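Local atomic coordinates of cobalamin biosynthesis protein CobN (Mycobacterium tuberculosis, PDB entry 7C6O), a protein that forms the large catalytic subunit of cobaltochelatase, the enzyme that inserts cobalt into the corrin ring during cobalamin biosynthesis, probably at the cost of ATP. Residues 590-599 / 835-844; 607-615 / 801-811. All coordinates share one frame; numbering follows the deposited sequence.

Overall arrangement
Both contacts lie in the CobN/magnesium chelatase region, their centres about 9 Å apart, and both reach one mixed sheet in which strands 586-591 and 608-612 run parallel as neighbours. Strand 586-591, helix 595-604 and strand 608-612 follow one another as a beta-alpha-beta unit, and a distant piece of chain packs on it in each contact. Along the sequence the order is 590-599, 607-615, 801-811, 835-844, so interaction 2 is nested inside interaction 1. The two also touch directly: Glu807 OE2 lies 2.7 Å from Thr838 OG1, and Gly839 N lies 2.7 Å from Asp611 O. They therefore form one continuous buried junction between this sheet and the later part of the chain.

Interaction 1 (590-599 / 835-844); sequences FLVNDPGEGT and VLPTGRNFYS
Phe842 packs its ring into the strand-turn-helix corner of 590-599, where the type I turn Leu591-Asp594 leads from strand 586-591 into helix 595-604, and it has the largest share of the contact. With CG lodged between the backbone N and the carbonyl carbon (chi1 61°), the ring sets CE1, CE2 and CZ among the carbonyl oxygens of Leu591, Asp594 and Pro595. Its CE2 comes 3.7 Å from Leu591 O, while CZ lies 3.9 Å from Gly598 CA; because Gly598 has no side chain, the helix can approach this closely. Phe842 CZ approaches the Phe590 ring obliquely, 4.4 Å from Phe590 CD1, the two planes nearly perpendicular. In a separate apolar patch, Val592 CG2 sits 4.0 Å from Val835 CB.

The polar link runs through a water that donates to Thr599 OG1 over 2.8 Å and is hydrogen-bonded to Ser844 OG at 2.7 Å. Thr599 OG1 in turn donates to Pro595 O over 2.7 Å, from above the carbonyl plane. Beyond the pair, Asp594 forms a salt bridge with Arg892, and helix 887-893 packs on Pro595 and Ser844. The chemistry implies a buried joint dominated by one aromatic ring, with a single water bridging the hydroxyls of Thr599 and Ser844.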
loop_
_atom_site.group_PDB
_atom_site.type_symbol
_atom_site.label_atom_id
_atom_site.label_comp_id
_atom_site.label_asym_id
_atom_site.label_seq_id
_atom_site.Cartn_x
_atom_site.Cartn_y
_atom_site.Cartn_z
ATOM N N PHE A 590 -0.231 -2.091 12.385
ATOM C CA PHE A 590 -1.003 -1.945 11.160
ATOM C C PHE A 590 -1.691 -3.248 10.789
ATOM O O PHE A 590 -1.091 -4.319 10.866
ATOM C CB PHE A 590 -0.109 -1.485 10.004
ATOM C CG PHE A 590 -0.765 -0.489 9.105
ATOM C CD1 PHE A 590 -1.641 -0.903 8.118
ATOM C CD2 PHE A 590 -0.523 0.864 9.261
ATOM C CE1 PHE A 590 -2.259 0.016 7.297
ATOM C CE2 PHE A 590 -1.134 1.791 8.443
ATOM C CZ PHE A 590 -2.000 1.370 7.460
ATOM N N LEU A 591 -2.948 -3.145 10.362
ATOM C CA LEU A 591 -3.732 -4.325 10.022
ATOM C C LEU A 591 -3.107 -5.079 8.851
ATOM O O LEU A 591 -2.760 -4.483 7.828
ATOM C CB LEU A 591 -5.163 -3.908 9.688
ATOM C CG LEU A 591 -6.144 -5.011 9.301
ATOM C CD1 LEU A 591 -6.276 -6.049 10.413
ATOM C CD2 LEU A 591 -7.500 -4.407 8.956
ATOM N N VAL A 592 -2.987 -6.402 9.002
ATOM C CA VAL A 592 -2.228 -7.214 8.051
ATOM C C VAL A 592 -2.881 -7.234 6.670
ATOM O O VAL A 592 -2.182 -7.338 5.653
ATOM C CB VAL A 592 -2.036 -8.641 8.607
ATOM C CG1 VAL A 592 -3.385 -9.323 8.843
ATOM C CG2 VAL A 592 -1.164 -9.476 7.674
ATOM N N ASN A 593 -4.210 -7.133 6.591
ATOM C CA ASN A 593 -4.889 -7.221 5.304
ATOM C C ASN A 593 -5.184 -5.854 4.696
ATOM O O ASN A 593 -6.040 -5.748 3.812
ATOM C CB ASN A 593 -6.176 -8.042 5.424
ATOM C CG ASN A 593 -7.244 -7.347 6.240
ATOM O OD1 ASN A 593 -7.164 -7.295 7.465
ATOM N ND2 ASN A 593 -8.264 -6.830 5.567
ATOM N N ASP A 594 -4.474 -4.808 5.126
ATOM C CA ASP A 594 -4.529 -3.490 4.492
ATOM C C ASP A 594 -3.141 -3.131 3.962
ATOM O O ASP A 594 -2.510 -2.174 4.436
ATOM C CB ASP A 594 -5.035 -2.424 5.462
ATOM C CG ASP A 594 -6.527 -2.533 5.724
ATOM O OD1 ASP A 594 -7.190 -3.387 5.095
ATOM O OD2 ASP A 594 -7.040 -1.761 6.559
ATOM N N PRO A 595 -2.643 -3.870 2.962
ATOM C CA PRO A 595 -1.255 -3.649 2.516
ATOM C C PRO A 595 -1.008 -2.279 1.912
ATOM O O PRO A 595 0.062 -1.699 2.135
ATOM C CB PRO A 595 -1.044 -4.764 1.484
ATOM C CG PRO A 595 -2.415 -5.101 1.007
ATOM C CD PRO A 595 -3.305 -4.938 2.194
ATOM N N GLY A 596 -1.958 -1.746 1.142
ATOM C CA GLY A 596 -1.718 -0.479 0.467
ATOM C C GLY A 596 -1.531 0.672 1.436
ATOM O O GLY A 596 -0.597 1.470 1.308
ATOM N N GLU A 597 -2.414 0.767 2.429
ATOM C CA GLU A 597 -2.324 1.871 3.376
ATOM C C GLU A 597 -1.078 1.752 4.248
ATOM O O GLU A 597 -0.440 2.760 4.569
ATOM C CB GLU A 597 -3.592 1.925 4.227
ATOM C CG GLU A 597 -4.876 2.089 3.409
ATOM C CD GLU A 597 -5.460 0.763 2.931
ATOM O OE1 GLU A 597 -4.729 -0.252 2.907
ATOM O OE2 GLU A 597 -6.660 0.735 2.581
ATOM N N GLY A 598 -0.707 0.528 4.634
ATOM C CA GLY A 598 0.523 0.352 5.390
ATOM C C GLY A 598 1.750 0.699 4.572
ATOM O O GLY A 598 2.703 1.295 5.082
ATOM N N THR A 599 1.735 0.338 3.288
ATOM C CA THR A 599 2.861 0.627 2.407
ATOM C C THR A 599 3.077 2.128 2.254
ATOM O O THR A 599 4.222 2.593 2.167
ATOM C CB THR A 599 2.621 -0.035 1.049
ATOM O OG1 THR A 599 2.562 -1.457 1.220
ATOM C CG2 THR A 599 3.726 0.302 0.076
ATOM N N VAL A 835 0.552 -14.915 5.254
ATOM C CA VAL A 835 0.545 -13.567 5.817
ATOM C C VAL A 835 0.656 -13.627 7.334
ATOM O O VAL A 835 0.985 -12.621 7.975
ATOM C CB VAL A 835 -0.706 -12.768 5.396
ATOM C CG1 VAL A 835 -0.856 -12.765 3.880
ATOM C CG2 VAL A 835 -1.964 -13.306 6.084
ATOM N N LEU A 836 0.389 -14.784 7.922
ATOM C CA LEU A 836 0.638 -15.104 9.315
ATOM C C LEU A 836 2.013 -15.753 9.451
ATOM O O LEU A 836 2.456 -16.475 8.550
ATOM C CB LEU A 836 -0.440 -16.044 9.848
ATOM C CG LEU A 836 -1.883 -15.632 9.540
ATOM C CD1 LEU A 836 -2.884 -16.665 10.057
ATOM C CD2 LEU A 836 -2.181 -14.255 10.120
ATOM N N PRO A 837 2.736 -15.520 10.557
ATOM C CA PRO A 837 2.336 -14.755 11.742
ATOM C C PRO A 837 2.337 -13.244 11.546
ATOM O O PRO A 837 2.996 -12.723 10.641
ATOM C CB PRO A 837 3.398 -15.147 12.769
ATOM C CG PRO A 837 4.616 -15.359 11.941
ATOM C CD PRO A 837 4.117 -16.021 10.680
ATOM N N THR A 838 1.599 -12.548 12.403
ATOM C CA THR A 838 1.644 -11.095 12.433
ATOM C C THR A 838 2.833 -10.659 13.291
ATOM O O THR A 838 3.698 -11.462 13.652
ATOM C CB THR A 838 0.319 -10.527 12.935
ATOM O OG1 THR A 838 -0.009 -11.117 14.197
ATOM C CG2 THR A 838 -0.795 -10.820 11.935
ATOM N N GLY A 839 2.885 -9.375 13.634
ATOM C CA GLY A 839 4.044 -8.840 14.315
ATOM C C GLY A 839 5.222 -8.567 13.411
ATOM O O GLY A 839 6.355 -8.492 13.896
ATOM N N ARG A 840 4.991 -8.409 12.110
ATOM C CA ARG A 840 6.051 -8.238 11.130
ATOM C C ARG A 840 5.859 -6.939 10.352
ATOM O O ARG A 840 4.747 -6.416 10.229
ATOM C CB ARG A 840 6.098 -9.433 10.164
ATOM C CG ARG A 840 6.375 -10.763 10.849
ATOM C CD ARG A 840 6.536 -11.902 9.848
ATOM N NE ARG A 840 5.272 -12.261 9.211
ATOM C CZ ARG A 840 5.134 -13.240 8.320
ATOM N NH1 ARG A 840 6.184 -13.965 7.953
ATOM N NH2 ARG A 840 3.945 -13.494 7.794
ATOM N N ASN A 841 6.969 -6.419 9.829
ATOM C CA ASN A 841 6.965 -5.211 9.002
ATOM C C ASN A 841 6.719 -5.639 7.560
ATOM O O ASN A 841 7.654 -5.912 6.807
ATOM C CB ASN A 841 8.284 -4.463 9.163
ATOM C CG ASN A 841 8.339 -3.190 8.344
ATOM O OD1 ASN A 841 7.313 -2.686 7.889
ATOM N ND2 ASN A 841 9.545 -2.662 8.154
ATOM N N PHE A 842 5.448 -5.689 7.158
ATOM C CA PHE A 842 5.125 -6.468 5.970
ATOM C C PHE A 842 5.594 -5.785 4.685
ATOM O O PHE A 842 5.811 -4.572 4.623
ATOM C CB PHE A 842 3.619 -6.802 5.897
ATOM C CG PHE A 842 2.672 -5.608 5.820
ATOM C CD1 PHE A 842 2.739 -4.679 4.791
ATOM C CD2 PHE A 842 1.636 -5.493 6.738
ATOM C CE1 PHE A 842 1.838 -3.624 4.719
ATOM C CE2 PHE A 842 0.728 -4.445 6.670
ATOM C CZ PHE A 842 0.829 -3.511 5.664
ATOM N N TYR A 843 5.784 -6.608 3.656
ATOM C CA TYR A 843 5.936 -6.164 2.280
ATOM C C TYR A 843 4.691 -6.570 1.499
ATOM O O TYR A 843 3.773 -7.195 2.036
ATOM C CB TYR A 843 7.213 -6.738 1.658
ATOM C CG TYR A 843 7.326 -8.249 1.684
ATOM C CD1 TYR A 843 6.773 -9.026 0.671
ATOM C CD2 TYR A 843 8.010 -8.898 2.705
ATOM C CE1 TYR A 843 6.885 -10.406 0.683
ATOM C CE2 TYR A 843 8.130 -10.280 2.723
ATOM C CZ TYR A 843 7.567 -11.027 1.708
ATOM O OH TYR A 843 7.684 -12.401 1.721
ATOM N N SER A 844 4.651 -6.209 0.215
ATOM C CA SER A 844 3.460 -6.456 -0.581
ATOM C C SER A 844 3.839 -7.307 -1.784
ATOM O O SER A 844 4.030 -8.524 -1.645
ATOM C CB SER A 844 2.778 -5.138 -0.964
ATOM O OG SER A 844 3.680 -4.250 -1.599
HETATM O O HOH W 1 4.785 -3.052 0.507
#

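Interaction 2 (607-615 / 801-811)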
loop_
_atom_site.group_PDB
_atom_site.type_symbol
_atom_site.label_atom_id
_atom_site.label_comp_id
_atom_site.label_asym_id
_atom_site.label_seq_id
_atom_site.Cartn_x
_atom_site.Cartn_y
_atom_site.Cartn_z
ATOM N N ALA A 607 8.070 4.464 7.854
ATOM C CA ALA A 607 7.502 3.745 8.983
ATOM C C ALA A 607 8.066 2.333 9.085
ATOM O O ALA A 607 8.350 1.681 8.076
ATOM C CB ALA A 607 5.980 3.681 8.862
ATOM N N VAL A 608 8.237 1.871 10.320
ATOM C CA VAL A 608 8.449 0.460 10.620
ATOM C C VAL A 608 7.106 -0.093 11.075
ATOM O O VAL A 608 6.650 0.200 12.185
ATOM C CB VAL A 608 9.527 0.254 11.692
ATOM C CG1 VAL A 608 9.633 -1.221 12.067
ATOM C CG2 VAL A 608 10.874 0.782 11.213
ATOM N N LEU A 609 6.455 -0.872 10.218
ATOM C CA LEU A 609 5.181 -1.471 10.584
ATOM C C LEU A 609 5.396 -2.643 11.531
ATOM O O LEU A 609 6.408 -3.343 11.472
ATOM C CB LEU A 609 4.426 -1.956 9.346
ATOM C CG LEU A 609 4.184 -0.966 8.206
ATOM C CD1 LEU A 609 3.320 -1.614 7.139
ATOM C CD2 LEU A 609 3.549 0.326 8.709
ATOM N N VAL A 610 4.429 -2.845 12.422
ATOM C CA VAL A 610 4.301 -4.079 13.190
ATOM C C VAL A 610 2.883 -4.556 12.921
ATOM O O VAL A 610 1.934 -4.077 13.551
ATOM C CB VAL A 610 4.546 -3.880 14.691
ATOM C CG1 VAL A 610 4.417 -5.211 15.427
ATOM C CG2 VAL A 610 5.912 -3.266 14.936
ATOM N N ASP A 611 2.719 -5.473 11.972
ATOM C CA ASP A 611 1.355 -5.749 11.560
ATOM C C ASP A 611 0.642 -6.591 12.613
ATOM O O ASP A 611 1.264 -7.258 13.444
ATOM C CB ASP A 611 1.299 -6.393 10.166
ATOM C CG ASP A 611 1.969 -7.755 10.083
ATOM O OD1 ASP A 611 2.360 -8.334 11.113
ATOM O OD2 ASP A 611 2.098 -8.249 8.941
ATOM N N HIS A 612 -0.688 -6.508 12.604
ATOM C CA HIS A 612 -1.492 -7.157 13.625
ATOM C C HIS A 612 -2.626 -7.947 12.987
ATOM O O HIS A 612 -3.002 -7.733 11.831
ATOM C CB HIS A 612 -2.045 -6.149 14.657
ATOM C CG HIS A 612 -3.069 -5.197 14.114
ATOM N ND1 HIS A 612 -4.364 -5.574 13.831
ATOM C CD2 HIS A 612 -2.996 -3.873 13.839
ATOM C CE1 HIS A 612 -5.040 -4.528 13.387
ATOM N NE2 HIS A 612 -4.233 -3.483 13.383
ATOM N N LEU A 613 -3.167 -8.866 13.779
ATOM C CA LEU A 613 -4.140 -9.826 13.293
ATOM C C LEU A 613 -5.448 -9.140 12.903
ATOM O O LEU A 613 -5.787 -8.053 13.380
ATOM C CB LEU A 613 -4.396 -10.889 14.364
ATOM C CG LEU A 613 -5.151 -12.153 13.948
ATOM C CD1 LEU A 613 -4.404 -12.890 12.846
ATOM C CD2 LEU A 613 -5.366 -13.053 15.150
ATOM N N ILE A 614 -6.180 -9.795 12.008
ATOM C CA ILE A 614 -7.537 -9.398 11.643
ATOM C C ILE A 614 -8.432 -9.533 12.871
ATOM O O ILE A 614 -8.082 -10.262 13.812
ATOM C CB ILE A 614 -8.060 -10.250 10.476
ATOM C CG1 ILE A 614 -8.170 -11.717 10.900
ATOM C CG2 ILE A 614 -7.146 -10.100 9.264
ATOM C CD1 ILE A 614 -8.967 -12.576 9.939
ATOM N N PRO A 615 -9.578 -8.861 12.919
ATOM C CA PRO A 615 -10.511 -9.066 14.033
ATOM C C PRO A 615 -10.985 -10.508 14.080
ATOM O O PRO A 615 -10.901 -11.230 13.075
ATOM C CB PRO A 615 -11.671 -8.106 13.711
ATOM C CG PRO A 615 -11.538 -7.805 12.252
ATOM C CD PRO A 615 -10.069 -7.847 11.968
ATOM N N LEU A 801 -0.731 -18.501 13.676
ATOM C CA LEU A 801 -1.641 -17.701 14.492
ATOM C C LEU A 801 -1.024 -17.382 15.847
ATOM O O LEU A 801 -1.212 -16.281 16.380
ATOM C CB LEU A 801 -2.975 -18.425 14.675
ATOM C CG LEU A 801 -4.068 -18.148 13.646
ATOM C CD1 LEU A 801 -5.320 -18.969 13.948
ATOM C CD2 LEU A 801 -4.390 -16.659 13.612
ATOM N N ALA A 802 -0.270 -18.328 16.412
ATOM C CA ALA A 802 0.355 -18.118 17.714
ATOM C C ALA A 802 1.299 -16.923 17.719
ATOM O O ALA A 802 1.549 -16.351 18.785
ATOM C CB ALA A 802 1.106 -19.379 18.148
ATOM N N GLY A 803 1.820 -16.529 16.554
ATOM C CA GLY A 803 2.696 -15.373 16.478
ATOM C C GLY A 803 2.020 -14.066 16.837
ATOM O O GLY A 803 2.709 -13.073 17.096
ATOM N N THR A 804 0.684 -14.044 16.859
ATOM C CA THR A 804 -0.044 -12.837 17.237
ATOM C C THR A 804 0.327 -12.372 18.641
ATOM O O THR A 804 0.335 -11.167 18.914
ATOM C CB THR A 804 -1.549 -13.093 17.129
ATOM O OG1 THR A 804 -1.895 -13.303 15.755
ATOM C CG2 THR A 804 -2.351 -11.918 17.672
ATOM N N ALA A 805 0.659 -13.305 19.536
ATOM C CA ALA A 805 1.020 -12.940 20.900
ATOM C C ALA A 805 2.334 -12.173 20.991
ATOM O O ALA A 805 2.674 -11.706 22.084
ATOM C CB ALA A 805 1.095 -14.195 21.773
ATOM N N THR A 806 3.074 -12.027 19.890
ATOM C CA THR A 806 4.333 -11.292 19.884
ATOM C C THR A 806 4.190 -9.864 19.372
ATOM O O THR A 806 5.200 -9.161 19.261
ATOM C CB THR A 806 5.384 -12.021 19.035
ATOM O OG1 THR A 806 5.094 -11.834 17.643
ATOM C CG2 THR A 806 5.394 -13.511 19.346
ATOM N N GLU A 807 2.969 -9.419 19.063
ATOM C CA GLU A 807 2.783 -8.117 18.424
ATOM C C GLU A 807 3.301 -6.982 19.300
ATOM O O GLU A 807 3.986 -6.072 18.818
ATOM C CB GLU A 807 1.307 -7.904 18.090
ATOM C CG GLU A 807 0.818 -8.705 16.897
ATOM C CD GLU A 807 -0.695 -8.729 16.798
ATOM O OE1 GLU A 807 -1.364 -8.146 17.681
ATOM O OE2 GLU A 807 -1.215 -9.338 15.840
ATOM N N ILE A 808 2.970 -7.010 20.591
ATOM C CA ILE A 808 3.427 -5.950 21.483
ATOM C C ILE A 808 4.923 -6.086 21.742
ATOM O O ILE A 808 5.645 -5.085 21.830
ATOM C CB ILE A 808 2.607 -5.961 22.785
ATOM C CG1 ILE A 808 1.185 -5.462 22.515
ATOM C CG2 ILE A 808 3.274 -5.109 23.848
ATOM C CD1 ILE A 808 0.305 -5.411 23.746
ATOM N N GLU A 809 5.415 -7.322 21.842
ATOM C CA GLU A 809 6.852 -7.526 21.994
ATOM C C GLU A 809 7.617 -6.930 20.819
ATOM O O GLU A 809 8.699 -6.358 21.000
ATOM C CB GLU A 809 7.164 -9.015 22.140
ATOM C CG GLU A 809 8.623 -9.316 22.459
ATOM C CD GLU A 809 9.136 -8.512 23.643
ATOM O OE1 GLU A 809 10.121 -7.762 23.474
ATOM O OE2 GLU A 809 8.545 -8.618 24.738
ATOM N N GLN A 810 7.061 -7.031 19.608
ATOM C CA GLN A 810 7.752 -6.489 18.443
ATOM C C GLN A 810 7.713 -4.966 18.419
ATOM O O GLN A 810 8.640 -4.337 17.897
ATOM C CB GLN A 810 7.159 -7.067 17.157
ATOM C CG GLN A 810 7.531 -8.523 16.897
ATOM C CD GLN A 810 9.007 -8.715 16.565
ATOM O OE1 GLN A 810 9.720 -7.759 16.261
ATOM N NE2 GLN A 810 9.468 -9.958 16.621
ATOM N N VAL A 811 6.660 -4.355 18.970
ATOM C CA VAL A 811 6.668 -2.905 19.148
ATOM C C VAL A 811 7.779 -2.500 20.109
ATOM O O VAL A 811 8.495 -1.519 19.879
ATOM C CB VAL A 811 5.292 -2.408 19.631
ATOM C CG1 VAL A 811 5.361 -0.934 20.009
ATOM C CG2 VAL A 811 4.234 -2.637 18.559
#
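Glu807 reaches from the start of helix 807-811 to the end of strand 608-612, where its OE2 accepts the backbone N-H of Leu613 over 2.9 Å. The bond is bent (138° at the hydrogen) and arrives on the syn side of the carboxylate, 31° out of its plane. Glu807 OE2 also lies 3.5 Å from His612 CB, beside the base of that side chain. The two segment axes run antiparallel (171°) at 8.6 Å, so the helix lies along this strand of the mixed sheet.

Close packing flanks the bond. Leu613 CD1 meets Leu801 CD2 at 3.8 Å, and Leu613 CD2 comes 3.5 Å from Thr804 OG1, which is hydrogen-bonded to Thr838. Toward the other end, Val610 CG1 rests 3.5 Å from Glu807 O, and Val610 CG2 touches Val811 CG2 at 4.0 Å. The looser side belongs to Gln810: its CB packs on Val610 CG1 at 3.7 Å, but the partly exposed chain then bends away, OE1 bonded to Arg813.

With Thr838 also on OE2, and His702 and Gly705 on OE1, these bonds fix the rotation of the carboxylate and satisfy both oxygens, making Glu807 a buried polar hub within a largely apolar interface.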